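Local coordinates for uncharacterized protein (Bacteroides eggerthii DSM 20697, PDB 4ECO) that is of unknown function but, as a leucine-rich repeat protein, probably binds protein partners through its long, curved solenoid, at residues 539-544 against 569-574; 590-595 against 614-619. All blocks are in the same frame, centred on the assembly; numbering follows the deposited sequence.

Overall arrangement
Contacts 1 and 2 show one principle of the leucine-rich repeat solenoid, the parallel stacking of short strands, at two successive places near its C-terminal end. Their centres lie about 10 Å apart, and strands 570-572 and 591-593 are neighbours, so the four strands run on in series. Both contacts turn large apolar side chains to the inside of the solenoid and differ most on the other face. Contact 1, where most touching residues are buried, sets two glycines beside two glutamines there, beneath helix 160-168. Contact 2 is more of a surface contact on its outer strand: Met617 and Phe619 are exposed, and Asp593 adds a carboxylate weakly tied to Arg544 and Gly574 of contact 1.

Contact 1. Residues 539-544 against 569-574; sequences KGFGIR and TQLQIG
Phe541 overlaps Leu571 side by side, both pointing into the solenoid, with the ring atom CD1 of Phe541 4.0 Å from the methyl CD1 of Leu571. Two residues on, Ile543 and Ile573 repeat the pairing, CG2 of Ile543 touching CG1 of Ile573 at 3.7 Å. These are the apolar positions of the LxxLxLxxN repeat consensus, held level by a parallel backbone in which Gln572 N donates to Phe541 O (2.9 Å). On the reverse face, Gly540 and Gly542 bring no side chains against the two glutamines. Gln572, its CG beside the backbone N (chi1 -61°), extends so that NE2 reaches Gln570 OE1 at 3.0 Å, in that carbonyl's plane. A valine in place of Gln572 would probably leave this oxygen without its donor and the Gln570 amide less restrained. In one of its two deposited conformers, Arg544 crosses Gln572 with guanidinium and amide planes 80° apart; Gly574 O lies over one guanidinium face and 3.5 Å from CG of Arg544. Helix 160-168 lies over the glutamine face, with Leu161 against both amide chains. Strands 517-519 and 591-593 flank the pair, and Phe528 and Trp558 pack on the apolar face.

Contact 2. Residues 590-595 against 614-619; sequences SVLDIK and GMYMLF
Tyr616 turns the face of its ring to the backbone of Ser590, whose carbonyl O stands 3.9 Å above the ring plane, over its centre. CG lies anti to the backbone N (chi1 -155°), which carries the ring inward across Leu592, its OH 3.6 Å from CB of that leucine; the same hydroxyl makes a weak hydrogen bond with Ile589 O. Beside it, Leu592 and Leu618 point the same way, CD2 of Leu592 4.0 Å from CD1 of Leu618, and Ile594 crosses Leu618 obliquely through CG1. Together they form the apolar inner layer usual for a leucine-rich repeat.

The opposite face is mixed. Val591 lies alongside selenomethionine Met617, and its CG1 meets the edge of the Phe619 ring, in plane, at 4.0 Å from CE2 of Phe619. Phe619 has CG beside its backbone N (chi1 -53°), which sends the ring back alongside strand 591-593, its edge to Val591 and CD2 near Asp593 CB. The Asp593 carboxylate stands 82° from that ring, OD1 close to CB of Phe619. This oxygen also accepts Lys595 N at 3.2 Å from above the carboxylate plane, an Asx turn that bends the chain as it leaves the strand, while OD2 has weak links to Arg544 and Gly574.

Four backbone hydrogen bonds join the parallel strands, including Leu592 N to Met617 O (2.9 Å) and Ile594 N to Phe619 O (3.0 Å). Strand 570-572 flanks 591-593 on its other side, and helix 608-612, which begins at the disulfide-bonded Cys608, packs Tyr610 and Ile611 against Tyr616 before strand 617-619, the last of this parallel series.

Contact 1. Residues 539-544 against 569-574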
ATOM      1  N   LYS A 539      -0.943 -28.954  -9.991  1.00 40.71           N
ATOM      2  CA  LYS A 539      -1.215 -29.299  -8.604  1.00 40.45           C
ATOM      3  C   LYS A 539      -2.693 -29.107  -8.231  1.00 40.82           C
ATOM      4  O   LYS A 539      -3.210 -29.879  -7.422  1.00 40.07           O
ATOM      5  CB  LYS A 539      -0.340 -28.448  -7.673  1.00 43.88           C
ATOM      6  CG  LYS A 539       0.701 -29.234  -6.883  1.00 52.73           C
ATOM      7  CD  LYS A 539       1.313 -28.381  -5.774  1.00 66.40           C
ATOM      8  CE  LYS A 539       2.414 -27.483  -6.278  1.00 82.86           C
ATOM      9  NZ  LYS A 539       2.653 -26.332  -5.371  1.00 84.00           N
ATOM     10  N   GLY A 540      -3.344 -28.085  -8.788  1.00 34.57           N
ATOM     11  CA  GLY A 540      -4.746 -27.800  -8.483  1.00 34.18           C
ATOM     12  C   GLY A 540      -5.624 -27.370  -9.641  1.00 38.45           C
ATOM     13  O   GLY A 540      -5.205 -26.588 -10.496  1.00 37.88           O
ATOM     14  N   PHE A 541      -6.878 -27.845  -9.628  1.00 35.20           N
ATOM     15  CA  PHE A 541      -7.893 -27.582 -10.643  1.00 35.20           C
ATOM     16  C   PHE A 541      -9.240 -27.281  -9.989  1.00 41.08           C
ATOM     17  O   PHE A 541      -9.700 -28.058  -9.145  1.00 41.49           O
ATOM     18  CB  PHE A 541      -8.022 -28.800 -11.589  1.00 37.38           C
ATOM     19  CG  PHE A 541      -8.707 -28.504 -12.895  1.00 38.39           C
ATOM     20  CD1 PHE A 541     -10.095 -28.529 -12.993  1.00 41.65           C
ATOM     21  CD2 PHE A 541      -7.967 -28.180 -14.027  1.00 41.10           C
ATOM     22  CE1 PHE A 541     -10.736 -28.226 -14.206  1.00 43.96           C
ATOM     23  CE2 PHE A 541      -8.603 -27.884 -15.243  1.00 45.43           C
ATOM     24  CZ  PHE A 541      -9.984 -27.924 -15.330  1.00 44.09           C
ATOM     25  N   GLY A 542      -9.851 -26.168 -10.387  1.00 38.20           N
ATOM     26  CA  GLY A 542     -11.144 -25.722  -9.889  1.00 38.21           C
ATOM     27  C   GLY A 542     -12.134 -25.550 -11.021  1.00 43.04           C
ATOM     28  O   GLY A 542     -11.823 -24.892 -12.025  1.00 42.34           O
ATOM     29  N   ILE A 543     -13.313 -26.184 -10.887  1.00 39.56           N
ATOM     30  CA  ILE A 543     -14.357 -26.125 -11.900  1.00 40.69           C
ATOM     31  C   ILE A 543     -15.724 -26.184 -11.175  1.00 45.14           C
ATOM     32  O   ILE A 543     -16.699 -26.725 -11.691  1.00 46.97           O
ATOM     33  CB  ILE A 543     -14.164 -27.208 -13.031  1.00 44.98           C
ATOM     34  CG1 ILE A 543     -14.977 -26.908 -14.319  1.00 45.02           C
ATOM     35  CG2 ILE A 543     -14.225 -28.696 -12.569  1.00 45.93           C
ATOM     36  CD1 ILE A 543     -14.150 -26.576 -15.440  1.00 46.00           C
ATOM     37  N   ARG A 544     -15.776 -25.579  -9.978  1.00 39.75           N
ATOM     38  CA  ARG A 544     -16.983 -25.473  -9.162  0.50 38.88           C
ATOM     39  C   ARG A 544     -18.053 -24.590  -9.827  1.00 43.83           C
ATOM     40  O   ARG A 544     -17.723 -23.736 -10.658  1.00 43.04           O
ATOM     41  CB  ARG A 544     -16.634 -24.883  -7.793  0.50 35.95           C
ATOM     42  CG  ARG A 544     -16.228 -25.883  -6.713  0.50 41.33           C
ATOM     43  CD  ARG A 544     -16.144 -25.222  -5.332  0.50 38.98           C
ATOM     44  NE  ARG A 544     -17.349 -24.436  -5.038  0.50 40.87           N
ATOM     45  CZ  ARG A 544     -18.431 -24.897  -4.424  0.50 41.90           C
ATOM     46  NH1 ARG A 544     -18.466 -26.143  -3.973  0.50 33.70           N
ATOM     47  NH2 ARG A 544     -19.478 -24.113  -4.241  0.50 27.14           N
ATOM     48  N   THR A 569      -3.047 -32.714  -6.678  1.00 43.93           N
ATOM     49  CA  THR A 569      -3.370 -33.060  -5.287  1.00 43.72           C
ATOM     50  C   THR A 569      -4.696 -32.407  -4.830  1.00 47.31           C
ATOM     51  O   THR A 569      -5.252 -32.831  -3.817  1.00 49.05           O
ATOM     52  CB  THR A 569      -2.237 -32.725  -4.314  1.00 47.59           C
ATOM     53  OG1 THR A 569      -1.965 -31.331  -4.307  1.00 47.32           O
ATOM     54  CG2 THR A 569      -0.980 -33.532  -4.573  1.00 40.61           C
ATOM     55  N   GLN A 570      -5.252 -31.478  -5.610  1.00 41.66           N
ATOM     56  CA  GLN A 570      -6.505 -30.856  -5.224  1.00 40.66           C
ATOM     57  C   GLN A 570      -7.421 -30.656  -6.437  1.00 44.87           C
ATOM     58  O   GLN A 570      -7.048 -29.975  -7.400  1.00 45.69           O
ATOM     59  CB  GLN A 570      -6.236 -29.513  -4.505  1.00 40.82           C
ATOM     60  CG  GLN A 570      -7.503 -28.782  -4.045  1.00 44.10           C
ATOM     61  CD  GLN A 570      -7.278 -27.641  -3.091  1.00 59.85           C
ATOM     62  OE1 GLN A 570      -8.188 -26.862  -2.835  1.00 56.46           O
ATOM     63  NE2 GLN A 570      -6.074 -27.503  -2.544  1.00 52.35           N
ATOM     64  N   LEU A 571      -8.642 -31.215  -6.355  1.00 39.84           N
ATOM     65  CA  LEU A 571      -9.668 -31.081  -7.376  1.00 39.20           C
ATOM     66  C   LEU A 571     -10.951 -30.591  -6.762  1.00 44.55           C
ATOM     67  O   LEU A 571     -11.521 -31.256  -5.900  1.00 43.47           O
ATOM     68  CB  LEU A 571      -9.920 -32.389  -8.145  1.00 39.40           C
ATOM     69  CG  LEU A 571     -11.116 -32.375  -9.112  1.00 43.05           C
ATOM     70  CD1 LEU A 571     -10.908 -31.399 -10.285  1.00 41.17           C
ATOM     71  CD2 LEU A 571     -11.420 -33.766  -9.609  1.00 45.58           C
ATOM     72  N   GLN A 572     -11.435 -29.452  -7.259  1.00 42.10           N
ATOM     73  CA  GLN A 572     -12.690 -28.861  -6.825  1.00 41.36           C
ATOM     74  C   GLN A 572     -13.681 -28.936  -7.955  1.00 42.98           C
ATOM     75  O   GLN A 572     -13.510 -28.238  -8.948  1.00 42.71           O
ATOM     76  CB  GLN A 572     -12.474 -27.422  -6.378  1.00 42.17           C
ATOM     77  CG  GLN A 572     -11.524 -27.254  -5.210  1.00 55.54           C
ATOM     78  CD  GLN A 572     -11.466 -25.803  -4.784  1.00 62.66           C
ATOM     79  OE1 GLN A 572     -12.064 -24.917  -5.402  1.00 54.43           O
ATOM     80  NE2 GLN A 572     -10.731 -25.527  -3.719  1.00 49.87           N
ATOM     81  N   ILE A 573     -14.698 -29.803  -7.829  1.00 39.87           N
ATOM     82  CA  ILE A 573     -15.727 -30.011  -8.866  1.00 39.46           C
ATOM     83  C   ILE A 573     -17.143 -29.960  -8.227  1.00 45.00           C
ATOM     84  O   ILE A 573     -18.125 -30.366  -8.840  1.00 46.46           O
ATOM     85  CB  ILE A 573     -15.438 -31.351  -9.618  1.00 42.31           C
ATOM     86  CG1 ILE A 573     -16.163 -31.430 -10.973  1.00 43.00           C
ATOM     87  CG2 ILE A 573     -15.595 -32.614  -8.736  1.00 41.68           C
ATOM     88  CD1 ILE A 573     -15.571 -32.428 -11.960  1.00 45.69           C
ATOM     89  N   GLY A 574     -17.228 -29.413  -7.023  1.00 41.92           N
ATOM     90  CA  GLY A 574     -18.486 -29.286  -6.309  1.00 43.34           C
ATOM     91  C   GLY A 574     -19.491 -28.342  -6.938  1.00 50.62           C
ATOM     92  O   GLY A 574     -19.128 -27.476  -7.741  1.00 50.96           O
TER

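Contact 2. Residues 590-595 against 614-619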
ATOM      1  N   SER A 590      -5.532 -35.618  -2.568  1.00 46.55           N
ATOM      2  CA  SER A 590      -5.754 -35.552  -1.108  1.00 45.57           C
ATOM      3  C   SER A 590      -6.769 -34.467  -0.703  1.00 47.17           C
ATOM      4  O   SER A 590      -7.249 -34.495   0.428  1.00 47.81           O
ATOM      5  CB  SER A 590      -4.438 -35.339  -0.362  1.00 48.10           C
ATOM      6  OG  SER A 590      -3.678 -34.258  -0.880  1.00 58.94           O
ATOM      7  N   VAL A 591      -7.129 -33.545  -1.609  1.00 41.11           N
ATOM      8  CA  VAL A 591      -8.174 -32.545  -1.351  1.00 39.10           C
ATOM      9  C   VAL A 591      -9.179 -32.657  -2.494  1.00 42.69           C
ATOM     10  O   VAL A 591      -8.879 -32.258  -3.619  1.00 41.09           O
ATOM     11  CB  VAL A 591      -7.672 -31.091  -1.155  1.00 40.98           C
ATOM     12  CG1 VAL A 591      -8.846 -30.145  -0.921  1.00 40.24           C
ATOM     13  CG2 VAL A 591      -6.679 -30.995  -0.005  1.00 40.50           C
ATOM     14  N   LEU A 592     -10.344 -33.258  -2.223  1.00 39.69           N
ATOM     15  CA  LEU A 592     -11.364 -33.447  -3.249  1.00 38.47           C
ATOM     16  C   LEU A 592     -12.708 -32.915  -2.793  1.00 42.62           C
ATOM     17  O   LEU A 592     -13.263 -33.360  -1.783  1.00 43.25           O
ATOM     18  CB  LEU A 592     -11.467 -34.938  -3.615  1.00 38.91           C
ATOM     19  CG  LEU A 592     -12.530 -35.382  -4.625  1.00 42.16           C
ATOM     20  CD1 LEU A 592     -12.213 -34.900  -6.058  1.00 40.48           C
ATOM     21  CD2 LEU A 592     -12.619 -36.881  -4.624  1.00 44.09           C
ATOM     22  N   ASP A 593     -13.216 -31.943  -3.549  1.00 39.90           N
ATOM     23  CA  ASP A 593     -14.530 -31.357  -3.328  1.00 40.06           C
ATOM     24  C   ASP A 593     -15.471 -31.872  -4.385  1.00 42.71           C
ATOM     25  O   ASP A 593     -15.320 -31.529  -5.562  1.00 41.48           O
ATOM     26  CB  ASP A 593     -14.488 -29.813  -3.327  1.00 41.37           C
ATOM     27  CG  ASP A 593     -15.858 -29.166  -3.506  1.00 50.39           C
ATOM     28  OD1 ASP A 593     -16.811 -29.576  -2.803  1.00 48.92           O
ATOM     29  OD2 ASP A 593     -15.989 -28.304  -4.389  1.00 60.86           O
ATOM     30  N   ILE A 594     -16.423 -32.714  -3.967  1.00 39.34           N
ATOM     31  CA  ILE A 594     -17.458 -33.258  -4.843  1.00 39.97           C
ATOM     32  C   ILE A 594     -18.833 -32.881  -4.292  1.00 47.27           C
ATOM     33  O   ILE A 594     -19.846 -33.372  -4.793  1.00 50.38           O
ATOM     34  CB  ILE A 594     -17.326 -34.802  -5.029  1.00 42.89           C
ATOM     35  CG1 ILE A 594     -17.355 -35.559  -3.664  1.00 42.65           C
ATOM     36  CG2 ILE A 594     -16.105 -35.163  -5.899  1.00 42.02           C
ATOM     37  CD1 ILE A 594     -17.637 -37.038  -3.729  1.00 37.14           C
ATOM     38  N   LYS A 595     -18.865 -32.032  -3.248  1.00 43.39           N
ATOM     39  CA  LYS A 595     -20.076 -31.658  -2.516  1.00 43.76           C
ATOM     40  C   LYS A 595     -21.081 -31.001  -3.441  1.00 52.56           C
ATOM     41  O   LYS A 595     -20.694 -30.277  -4.349  1.00 52.53           O
ATOM     42  CB  LYS A 595     -19.749 -30.748  -1.321  1.00 42.31           C
ATOM     43  CG  LYS A 595     -20.848 -30.701  -0.275  1.00 37.12           C
ATOM     44  CD  LYS A 595     -20.396 -29.987   0.998  1.00 42.64           C
ATOM     45  CE  LYS A 595     -21.499 -29.798   2.022  1.00 53.19           C
ATOM     46  NZ  LYS A 595     -21.971 -31.088   2.594  1.00 70.26           N
ATOM     47  N   GLY A 614      -7.255 -39.594   8.847  1.00 54.70           N
ATOM     48  CA  GLY A 614      -7.261 -38.138   8.876  1.00 53.18           C
ATOM     49  C   GLY A 614      -6.193 -37.565   7.960  1.00 58.04           C
ATOM     50  O   GLY A 614      -5.686 -36.463   8.195  1.00 56.63           O
HETATM   51  N   MSE A 615      -5.842 -38.314   6.901  1.00 55.75           N
HETATM   52  CA  MSE A 615      -4.819 -37.904   5.951  1.00 55.48           C
HETATM   53  C   MSE A 615      -5.433 -37.451   4.602  1.00 59.99           C
HETATM   54  O   MSE A 615      -4.695 -37.179   3.636  1.00 59.70           O
HETATM   55  CB  MSE A 615      -3.823 -39.053   5.746  1.00 58.76           C
HETATM   56  CG  MSE A 615      -2.865 -39.246   6.933  1.00 66.54           C
HETATM   57 SE   MSE A 615      -1.983 -37.597   7.547  0.75 73.05          SE
HETATM   58  CE  MSE A 615      -0.841 -37.130   6.031  1.00 68.41           C
ATOM     59  N   TYR A 616      -6.775 -37.313   4.574  1.00 55.54           N
ATOM     60  CA  TYR A 616      -7.559 -36.926   3.409  1.00 54.35           C
ATOM     61  C   TYR A 616      -8.540 -35.799   3.753  1.00 62.81           C
ATOM     62  O   TYR A 616      -8.980 -35.689   4.903  1.00 63.96           O
ATOM     63  CB  TYR A 616      -8.318 -38.158   2.900  1.00 54.45           C
ATOM     64  CG  TYR A 616      -8.671 -38.083   1.438  1.00 52.70           C
ATOM     65  CD1 TYR A 616      -7.743 -38.426   0.461  1.00 54.17           C
ATOM     66  CD2 TYR A 616      -9.937 -37.675   1.026  1.00 52.65           C
ATOM     67  CE1 TYR A 616      -8.055 -38.340  -0.891  1.00 54.70           C
ATOM     68  CE2 TYR A 616     -10.270 -37.611  -0.325  1.00 52.77           C
ATOM     69  CZ  TYR A 616      -9.325 -37.947  -1.281  1.00 55.94           C
ATOM     70  OH  TYR A 616      -9.624 -37.849  -2.616  1.00 50.28           O
HETATM   71  N   MSE A 617      -8.892 -34.979   2.742  1.00 60.45           N
HETATM   72  CA  MSE A 617      -9.797 -33.834   2.846  1.00 60.01           C
HETATM   73  C   MSE A 617     -10.905 -33.977   1.802  1.00 59.47           C
HETATM   74  O   MSE A 617     -10.697 -33.664   0.630  1.00 58.50           O
HETATM   75  CB  MSE A 617      -8.980 -32.545   2.650  1.00 63.06           C
HETATM   76  CG  MSE A 617      -9.757 -31.229   2.856  1.00 72.11           C
HETATM   77 SE   MSE A 617     -10.661 -31.053   4.592  0.75 83.14          SE
HETATM   78  CE  MSE A 617      -9.090 -31.470   5.837  1.00 80.23           C
ATOM     79  N   LEU A 618     -12.070 -34.496   2.215  1.00 53.71           N
ATOM     80  CA  LEU A 618     -13.192 -34.715   1.299  1.00 51.64           C
ATOM     81  C   LEU A 618     -14.428 -33.897   1.678  1.00 53.08           C
ATOM     82  O   LEU A 618     -14.927 -33.995   2.801  1.00 52.64           O
ATOM     83  CB  LEU A 618     -13.566 -36.211   1.249  1.00 52.24           C
ATOM     84  CG  LEU A 618     -14.794 -36.577   0.433  1.00 56.26           C
ATOM     85  CD1 LEU A 618     -14.497 -36.557  -1.064  1.00 56.33           C
ATOM     86  CD2 LEU A 618     -15.344 -37.897   0.871  1.00 56.94           C
ATOM     87  N   PHE A 619     -14.943 -33.127   0.697  1.00 47.14           N
ATOM     88  CA  PHE A 619     -16.160 -32.325   0.800  1.00 45.08           C
ATOM     89  C   PHE A 619     -17.243 -33.090   0.067  1.00 48.81           C
ATOM     90  O   PHE A 619     -17.108 -33.357  -1.129  1.00 49.38           O
ATOM     91  CB  PHE A 619     -15.934 -30.919   0.236  1.00 45.20           C
ATOM     92  CG  PHE A 619     -14.742 -30.220   0.847  1.00 46.00           C
ATOM     93  CD1 PHE A 619     -14.874 -29.460   2.004  1.00 47.82           C
ATOM     94  CD2 PHE A 619     -13.479 -30.316   0.262  1.00 48.50           C
ATOM     95  CE1 PHE A 619     -13.764 -28.802   2.567  1.00 47.18           C
ATOM     96  CE2 PHE A 619     -12.369 -29.661   0.826  1.00 49.85           C
ATOM     97  CZ  PHE A 619     -12.523 -28.898   1.968  1.00 46.52           C
TER